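Local coordinates for putative ubiquinone biosynthesis protein (Nostoc punctiforme, PDB 3MSQ) that is a helical member of the Coq4 family that probably takes part in the biosynthesis of ubiquinone or a related quinone, although its exact role is not established, at residues G134-A147 against Q173-R186. Residues are numbered along the deposited sequence; the frame is centred on the assembly and turned at random.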
ATOM      1  N   GLY A 134      27.370  20.197   6.938  1.00 68.94           N
ATOM      2  CA  GLY A 134      28.434  19.386   6.359  1.00 70.04           C
ATOM      3  C   GLY A 134      28.009  17.998   5.904  1.00 76.28           C
ATOM      4  O   GLY A 134      28.551  16.991   6.376  1.00 76.28           O
ATOM      5  N   PHE A 135      27.042  17.939   4.964  1.00 74.82           N
ATOM      6  CA  PHE A 135      26.511  16.713   4.336  1.00 75.41           C
ATOM      7  C   PHE A 135      26.522  16.862   2.821  1.00 82.63           C
ATOM      8  O   PHE A 135      26.387  17.981   2.321  1.00 83.96           O
ATOM      9  CB  PHE A 135      25.086  16.407   4.817  1.00 76.20           C
ATOM     10  CG  PHE A 135      25.032  15.976   6.254  1.00 77.82           C
ATOM     11  CD1 PHE A 135      25.213  14.642   6.602  1.00 81.13           C
ATOM     12  CD2 PHE A 135      24.810  16.902   7.266  1.00 79.86           C
ATOM     13  CE1 PHE A 135      25.200  14.244   7.937  1.00 81.96           C
ATOM     14  CE2 PHE A 135      24.804  16.505   8.600  1.00 82.75           C
ATOM     15  CZ  PHE A 135      25.006  15.180   8.925  1.00 81.08           C
ATOM     16  N   ASP A 136      26.685  15.750   2.091  1.00 80.44           N
ATOM     17  CA  ASP A 136      26.703  15.780   0.629  1.00 81.53           C
ATOM     18  C   ASP A 136      25.300  15.992   0.032  1.00 84.59           C
ATOM     19  O   ASP A 136      24.290  15.841   0.724  1.00 82.21           O
ATOM     20  CB  ASP A 136      27.368  14.520   0.043  1.00 84.82           C
ATOM     21  CG  ASP A 136      28.863  14.354   0.297  1.00 99.23           C
ATOM     22  OD1 ASP A 136      29.562  15.383   0.475  1.00100.61           O
ATOM     23  OD2 ASP A 136      29.343  13.197   0.257  1.00104.70           O
ATOM     24  N   THR A 137      25.253  16.366  -1.252  1.00 83.13           N
ATOM     25  CA  THR A 137      24.013  16.601  -1.998  1.00 82.61           C
ATOM     26  C   THR A 137      23.397  15.276  -2.458  1.00 86.24           C
ATOM     27  O   THR A 137      22.229  15.262  -2.858  1.00 85.92           O
ATOM     28  CB  THR A 137      24.236  17.622  -3.132  1.00 94.36           C
ATOM     29  OG1 THR A 137      25.465  17.335  -3.813  1.00 98.00           O
ATOM     30  CG2 THR A 137      24.259  19.057  -2.629  1.00 91.78           C
ATOM     31  N   ASN A 138      24.175  14.158  -2.365  1.00 82.14           N
ATOM     32  CA  ASN A 138      23.745  12.803  -2.722  1.00 81.04           C
ATOM     33  C   ASN A 138      22.655  12.264  -1.782  1.00 80.91           C
ATOM     34  O   ASN A 138      22.276  12.939  -0.822  1.00 78.99           O
ATOM     35  CB  ASN A 138      24.944  11.831  -2.867  1.00 82.92           C
ATOM     36  CG  ASN A 138      25.855  11.679  -1.664  1.00105.78           C
ATOM     37  OD1 ASN A 138      25.467  11.216  -0.574  1.00100.69           O
ATOM     38  ND2 ASN A 138      27.134  11.924  -1.891  1.00 95.35           N
ATOM     39  N   VAL A 139      22.128  11.071  -2.090  1.00 76.88           N
ATOM     40  CA  VAL A 139      21.061  10.390  -1.347  1.00 75.43           C
ATOM     41  C   VAL A 139      21.399  10.210   0.147  1.00 74.03           C
ATOM     42  O   VAL A 139      20.586  10.570   1.007  1.00 72.40           O
ATOM     43  CB  VAL A 139      20.655   9.062  -2.068  1.00 80.77           C
ATOM     44  CG1 VAL A 139      19.755   8.174  -1.201  1.00 80.02           C
ATOM     45  CG2 VAL A 139      19.990   9.367  -3.409  1.00 81.16           C
ATOM     46  N   PHE A 140      22.598   9.687   0.444  1.00 67.62           N
ATOM     47  CA  PHE A 140      23.014   9.438   1.818  1.00 66.15           C
ATOM     48  C   PHE A 140      23.239  10.721   2.596  1.00 69.50           C
ATOM     49  O   PHE A 140      22.877  10.786   3.772  1.00 69.02           O
ATOM     50  CB  PHE A 140      24.219   8.497   1.877  1.00 68.57           C
ATOM     51  CG  PHE A 140      23.964   7.093   1.354  1.00 70.04           C
ATOM     52  CD1 PHE A 140      22.678   6.675   1.008  1.00 72.03           C
ATOM     53  CD2 PHE A 140      25.011   6.200   1.180  1.00 72.02           C
ATOM     54  CE1 PHE A 140      22.455   5.396   0.483  1.00 72.78           C
ATOM     55  CE2 PHE A 140      24.780   4.922   0.670  1.00 74.80           C
ATOM     56  CZ  PHE A 140      23.504   4.532   0.325  1.00 71.89           C
ATOM     57  N   GLY A 141      23.770  11.740   1.911  1.00 65.14           N
ATOM     58  CA  GLY A 141      23.989  13.073   2.457  1.00 63.57           C
ATOM     59  C   GLY A 141      22.679  13.719   2.860  1.00 65.27           C
ATOM     60  O   GLY A 141      22.593  14.328   3.929  1.00 63.75           O
ATOM     61  N   GLU A 142      21.627  13.530   2.031  1.00 61.41           N
ATOM     62  CA  GLU A 142      20.295  14.041   2.336  1.00 60.34           C
ATOM     63  C   GLU A 142      19.645  13.331   3.533  1.00 62.62           C
ATOM     64  O   GLU A 142      19.115  14.016   4.416  1.00 60.80           O
ATOM     65  CB  GLU A 142      19.392  14.114   1.094  1.00 62.28           C
ATOM     66  CG  GLU A 142      19.352  15.502   0.434  1.00 79.87           C
ATOM     67  CD  GLU A 142      19.012  16.736   1.273  1.00114.20           C
ATOM     68  OE1 GLU A 142      18.006  16.698   2.024  1.00104.75           O
ATOM     69  OE2 GLU A 142      19.739  17.754   1.153  1.00115.99           O
ATOM     70  N   ILE A 143      19.750  11.980   3.610  1.00 60.48           N
ATOM     71  CA  ILE A 143      19.227  11.164   4.733  1.00 59.88           C
ATOM     72  C   ILE A 143      19.990  11.468   6.041  1.00 62.99           C
ATOM     73  O   ILE A 143      19.389  11.511   7.119  1.00 61.86           O
ATOM     74  CB  ILE A 143      19.137   9.635   4.420  1.00 63.20           C
ATOM     75  CG1 ILE A 143      18.337   9.337   3.129  1.00 63.73           C
ATOM     76  CG2 ILE A 143      18.551   8.860   5.604  1.00 63.25           C
ATOM     77  CD1 ILE A 143      16.771   9.755   3.147  1.00 73.37           C
ATOM     78  N   GLY A 144      21.292  11.699   5.919  1.00 59.66           N
ATOM     79  CA  GLY A 144      22.128  12.104   7.041  1.00 59.92           C
ATOM     80  C   GLY A 144      21.681  13.455   7.580  1.00 63.90           C
ATOM     81  O   GLY A 144      21.526  13.599   8.791  1.00 64.09           O
ATOM     82  N   LEU A 145      21.423  14.446   6.678  1.00 59.09           N
ATOM     83  CA  LEU A 145      20.961  15.790   7.039  1.00 57.80           C
ATOM     84  C   LEU A 145      19.623  15.740   7.762  1.00 62.44           C
ATOM     85  O   LEU A 145      19.428  16.489   8.732  1.00 63.60           O
ATOM     86  CB  LEU A 145      20.893  16.735   5.809  1.00 57.32           C
ATOM     87  CG  LEU A 145      20.259  18.115   6.016  1.00 59.58           C
ATOM     88  CD1 LEU A 145      21.170  19.022   6.805  1.00 59.92           C
ATOM     89  CD2 LEU A 145      19.890  18.738   4.701  1.00 59.27           C
ATOM     90  N   GLN A 146      18.705  14.853   7.309  1.00 56.72           N
ATOM     91  CA  GLN A 146      17.380  14.705   7.934  1.00 54.30           C
ATOM     92  C   GLN A 146      17.519  14.187   9.367  1.00 54.79           C
ATOM     93  O   GLN A 146      16.741  14.553  10.234  1.00 53.75           O
ATOM     94  CB  GLN A 146      16.456  13.787   7.093  1.00 55.28           C
ATOM     95  CG  GLN A 146      16.037  14.345   5.714  1.00 52.30           C
ATOM     96  CD  GLN A 146      15.162  15.578   5.763  1.00 61.88           C
ATOM     97  OE1 GLN A 146      14.493  15.868   6.754  1.00 50.41           O
ATOM     98  NE2 GLN A 146      15.159  16.349   4.690  1.00 60.59           N
ATOM     99  N   ALA A 147      18.532  13.352   9.607  1.00 51.63           N
ATOM    100  CA  ALA A 147      18.833  12.779  10.919  1.00 51.35           C
ATOM    101  C   ALA A 147      19.342  13.876  11.833  1.00 53.55           C
ATOM    102  O   ALA A 147      18.898  13.954  12.975  1.00 53.59           O
ATOM    103  CB  ALA A 147      19.843  11.636  10.788  1.00 52.58           C
ATOM    104  N   GLN A 173      19.075  -1.514  -2.277  1.00 49.46           N
ATOM    105  CA  GLN A 173      20.529  -1.429  -2.350  1.00 50.28           C
ATOM    106  C   GLN A 173      21.155  -1.771  -0.985  1.00 55.61           C
ATOM    107  O   GLN A 173      21.815  -0.934  -0.371  1.00 54.24           O
ATOM    108  CB  GLN A 173      21.019  -0.107  -2.973  1.00 51.88           C
ATOM    109  CG  GLN A 173      20.384   1.164  -2.446  1.00 64.57           C
ATOM    110  CD  GLN A 173      20.957   2.374  -3.131  1.00 84.11           C
ATOM    111  OE1 GLN A 173      22.137   2.725  -2.958  1.00 77.93           O
ATOM    112  NE2 GLN A 173      20.130   3.033  -3.934  1.00 77.67           N
ATOM    113  N   PRO A 174      20.923  -3.014  -0.474  1.00 54.88           N
ATOM    114  CA  PRO A 174      21.428  -3.365   0.856  1.00 54.40           C
ATOM    115  C   PRO A 174      22.941  -3.323   1.032  1.00 60.85           C
ATOM    116  O   PRO A 174      23.394  -3.172   2.162  1.00 60.79           O
ATOM    117  CB  PRO A 174      20.821  -4.747   1.105  1.00 55.77           C
ATOM    118  CG  PRO A 174      20.595  -5.301  -0.236  1.00 61.07           C
ATOM    119  CD  PRO A 174      20.163  -4.147  -1.051  1.00 56.94           C
ATOM    120  N   THR A 175      23.716  -3.395  -0.066  1.00 59.95           N
ATOM    121  CA  THR A 175      25.185  -3.330  -0.005  1.00 61.78           C
ATOM    122  C   THR A 175      25.680  -1.962   0.487  1.00 66.85           C
ATOM    123  O   THR A 175      26.855  -1.813   0.828  1.00 66.83           O
ATOM    124  CB  THR A 175      25.831  -3.743  -1.343  1.00 73.15           C
ATOM    125  OG1 THR A 175      25.246  -2.993  -2.405  1.00 78.98           O
ATOM    126  CG2 THR A 175      25.676  -5.210  -1.624  1.00 72.74           C
ATOM    127  N   ASN A 176      24.760  -0.977   0.548  1.00 63.84           N
ATOM    128  CA  ASN A 176      25.030   0.394   0.978  1.00 63.35           C
ATOM    129  C   ASN A 176      24.343   0.760   2.300  1.00 68.98           C
ATOM    130  O   ASN A 176      24.355   1.933   2.684  1.00 68.68           O
ATOM    131  CB  ASN A 176      24.623   1.360  -0.121  1.00 60.48           C
ATOM    132  CG  ASN A 176      25.440   1.250  -1.385  1.00 83.73           C
ATOM    133  OD1 ASN A 176      26.668   1.023  -1.372  1.00 66.03           O
ATOM    134  ND2 ASN A 176      24.756   1.405  -2.514  1.00 79.51           N
ATOM    135  N   PHE A 177      23.770  -0.246   3.005  1.00 66.66           N
ATOM    136  CA  PHE A 177      23.086  -0.068   4.285  1.00 65.36           C
ATOM    137  C   PHE A 177      24.033   0.404   5.406  1.00 68.18           C
ATOM    138  O   PHE A 177      23.693   1.350   6.120  1.00 67.78           O
ATOM    139  CB  PHE A 177      22.288  -1.325   4.681  1.00 66.98           C
ATOM    140  CG  PHE A 177      21.392  -1.113   5.880  1.00 67.70           C
ATOM    141  CD1 PHE A 177      20.234  -0.338   5.779  1.00 69.83           C
ATOM    142  CD2 PHE A 177      21.718  -1.661   7.118  1.00 68.99           C
ATOM    143  CE1 PHE A 177      19.420  -0.120   6.898  1.00 69.83           C
ATOM    144  CE2 PHE A 177      20.892  -1.461   8.229  1.00 70.83           C
ATOM    145  CZ  PHE A 177      19.756  -0.680   8.114  1.00 68.32           C
ATOM    146  N   LYS A 178      25.226  -0.218   5.531  1.00 63.85           N
ATOM    147  CA  LYS A 178      26.245   0.154   6.529  1.00 62.63           C
ATOM    148  C   LYS A 178      26.613   1.657   6.393  1.00 64.14           C
ATOM    149  O   LYS A 178      26.674   2.382   7.393  1.00 62.30           O
ATOM    150  CB  LYS A 178      27.489  -0.756   6.405  1.00 65.32           C
ATOM    151  CG  LYS A 178      28.482  -0.611   7.567  1.00 85.92           C
ATOM    152  CD  LYS A 178      29.810  -1.328   7.300  1.00101.02           C
ATOM    153  CE  LYS A 178      30.901  -0.981   8.289  1.00107.82           C
ATOM    154  NZ  LYS A 178      32.224  -1.546   7.881  1.00109.60           N
ATOM    155  N   ALA A 179      26.811   2.105   5.141  1.00 60.33           N
ATOM    156  CA  ALA A 179      27.136   3.472   4.761  1.00 59.51           C
ATOM    157  C   ALA A 179      25.979   4.402   5.131  1.00 61.91           C
ATOM    158  O   ALA A 179      26.223   5.488   5.669  1.00 61.26           O
ATOM    159  CB  ALA A 179      27.402   3.534   3.268  1.00 60.76           C
ATOM    160  N   LEU A 180      24.722   3.957   4.868  1.00 56.27           N
ATOM    161  CA  LEU A 180      23.525   4.711   5.220  1.00 54.06           C
ATOM    162  C   LEU A 180      23.442   4.856   6.735  1.00 55.93           C
ATOM    163  O   LEU A 180      23.222   5.962   7.207  1.00 56.01           O
ATOM    164  CB  LEU A 180      22.236   4.078   4.644  1.00 53.60           C
ATOM    165  CG  LEU A 180      20.919   4.786   5.003  1.00 57.41           C
ATOM    166  CD1 LEU A 180      20.644   5.987   4.110  1.00 57.79           C
ATOM    167  CD2 LEU A 180      19.763   3.842   4.943  1.00 60.27           C
HETATM  168  N   MSE A 181      23.684   3.778   7.495  1.00 51.03           N
HETATM  169  CA  MSE A 181      23.619   3.851   8.952  1.00 50.40           C
HETATM  170  C   MSE A 181      24.744   4.668   9.551  1.00 57.50           C
HETATM  171  O   MSE A 181      24.605   5.177  10.664  1.00 57.49           O
HETATM  172  CB  MSE A 181      23.553   2.468   9.580  1.00 52.77           C
HETATM  173  CG  MSE A 181      22.251   1.712   9.301  1.00 58.76           C
HETATM  174 SE   MSE A 181      20.569   2.583   9.760  0.75 65.16          SE
HETATM  175  CE  MSE A 181      20.994   3.262  11.564  1.00 61.20           C
ATOM    176  N   THR A 182      25.852   4.811   8.809  1.00 56.24           N
ATOM    177  CA  THR A 182      26.999   5.626   9.205  1.00 56.84           C
ATOM    178  C   THR A 182      26.632   7.128   9.097  1.00 61.20           C
ATOM    179  O   THR A 182      26.956   7.899  10.007  1.00 62.56           O
ATOM    180  CB  THR A 182      28.250   5.178   8.430  1.00 63.37           C
ATOM    181  OG1 THR A 182      28.817   4.016   9.070  1.00 60.82           O
ATOM    182  CG2 THR A 182      29.289   6.286   8.284  1.00 60.06           C
ATOM    183  N   GLU A 183      25.938   7.528   8.009  1.00 55.06           N
ATOM    184  CA  GLU A 183      25.489   8.899   7.799  1.00 52.97           C
ATOM    185  C   GLU A 183      24.347   9.269   8.731  1.00 56.19           C
ATOM    186  O   GLU A 183      24.338  10.396   9.227  1.00 57.95           O
ATOM    187  CB  GLU A 183      25.084   9.141   6.341  1.00 53.97           C
ATOM    188  CG  GLU A 183      26.239   9.534   5.441  1.00 69.37           C
ATOM    189  CD  GLU A 183      27.030  10.734   5.925  1.00 99.18           C
ATOM    190  OE1 GLU A 183      26.571  11.879   5.695  1.00 87.54           O
ATOM    191  OE2 GLU A 183      28.086  10.526   6.569  1.00 92.30           O
ATOM    192  N   ILE A 184      23.382   8.342   8.965  1.00 49.32           N
ATOM    193  CA  ILE A 184      22.244   8.547   9.866  1.00 47.41           C
ATOM    194  C   ILE A 184      22.733   8.769  11.318  1.00 56.94           C
ATOM    195  O   ILE A 184      22.316   9.749  11.940  1.00 58.34           O
ATOM    196  CB  ILE A 184      21.183   7.420   9.766  1.00 48.25           C
ATOM    197  CG1 ILE A 184      20.517   7.405   8.395  1.00 47.61           C
ATOM    198  CG2 ILE A 184      20.133   7.545  10.872  1.00 47.23           C
ATOM    199  CD1 ILE A 184      19.645   6.178   8.129  1.00 57.94           C
ATOM    200  N   SER A 185      23.619   7.876  11.850  1.00 54.66           N
ATOM    201  CA  SER A 185      24.153   8.003  13.217  1.00 54.64           C
ATOM    202  C   SER A 185      25.056   9.234  13.382  1.00 57.83           C
ATOM    203  O   SER A 185      25.016   9.869  14.425  1.00 57.07           O
ATOM    204  CB  SER A 185      24.865   6.729  13.664  1.00 58.55           C
ATOM    205  OG  SER A 185      26.093   6.560  12.980  1.00 70.73           O
ATOM    206  N   ARG A 186      25.853   9.582  12.358  1.00 55.24           N
ATOM    207  CA  ARG A 186      26.707  10.776  12.406  1.00 55.58           C
ATOM    208  C   ARG A 186      25.824  12.010  12.468  1.00 57.50           C
ATOM    209  O   ARG A 186      26.048  12.869  13.319  1.00 57.48           O
ATOM    210  CB  ARG A 186      27.632  10.849  11.185  1.00 56.81           C
ATOM    211  CG  ARG A 186      28.461  12.108  11.147  1.00 65.09           C
ATOM    212  CD  ARG A 186      29.452  12.095  10.006  1.00 84.14           C
ATOM    213  NE  ARG A 186      28.921  12.628   8.748  1.00 91.49           N
ATOM    214  CZ  ARG A 186      28.789  13.924   8.461  1.00104.02           C
ATOM    215  NH1 ARG A 186      29.075  14.850   9.372  1.00 88.47           N
ATOM    216  NH2 ARG A 186      28.354  14.302   7.272  1.00 89.78           N
TER
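Arg186 reaches from helix 177-186 to the loop ahead of helix 139-147, where its NH2 donates to the carbonyl O of Gly134 at 2.8 Å, the acceptor lying near the guanidinium plane. The same flat group stacks off-centre on a face of the Phe135 ring, planes 24° apart, as a cation-pi contact. One turn back, Glu183 fixes its rotation: Arg186 NE donates an almost linear hydrogen bond to Glu183 OE2 (3.1 Å), part of a salt bridge, on the syn side, while OE1 rests at the ring edge of Phe135. Replacing Arg186 by an alanine would probably cost Gly134 O its NH2 donor, Glu183 its mate and the Phe135 face its cation.

Most of the remaining contact is apolar. Phe140, its CG anti to the carbonyl carbon (chi1 -64°), thereby swings its ring across Leu180, whose CB lies over one face, and meets Asn176 CB at its edge. Ile143 CG2 packs on Ile184 CG1 (3.7 Å) and Leu180 CD1.

Gly144 CA makes a CA-H...O contact to Glu183 O; lacking a side chain to strike the Phe135 ring, Gly144 suits this close approach.

In this all-helical Coq4-family fold, segments 139-147 and 177-186 run roughly the same way, axes approaching to 7.5 Å and crossing at -33°. Helix 156-172, between them in sequence, backs Phe140, Leu180 and Ile184; helix 114-133 receives Leu145 and Gln146.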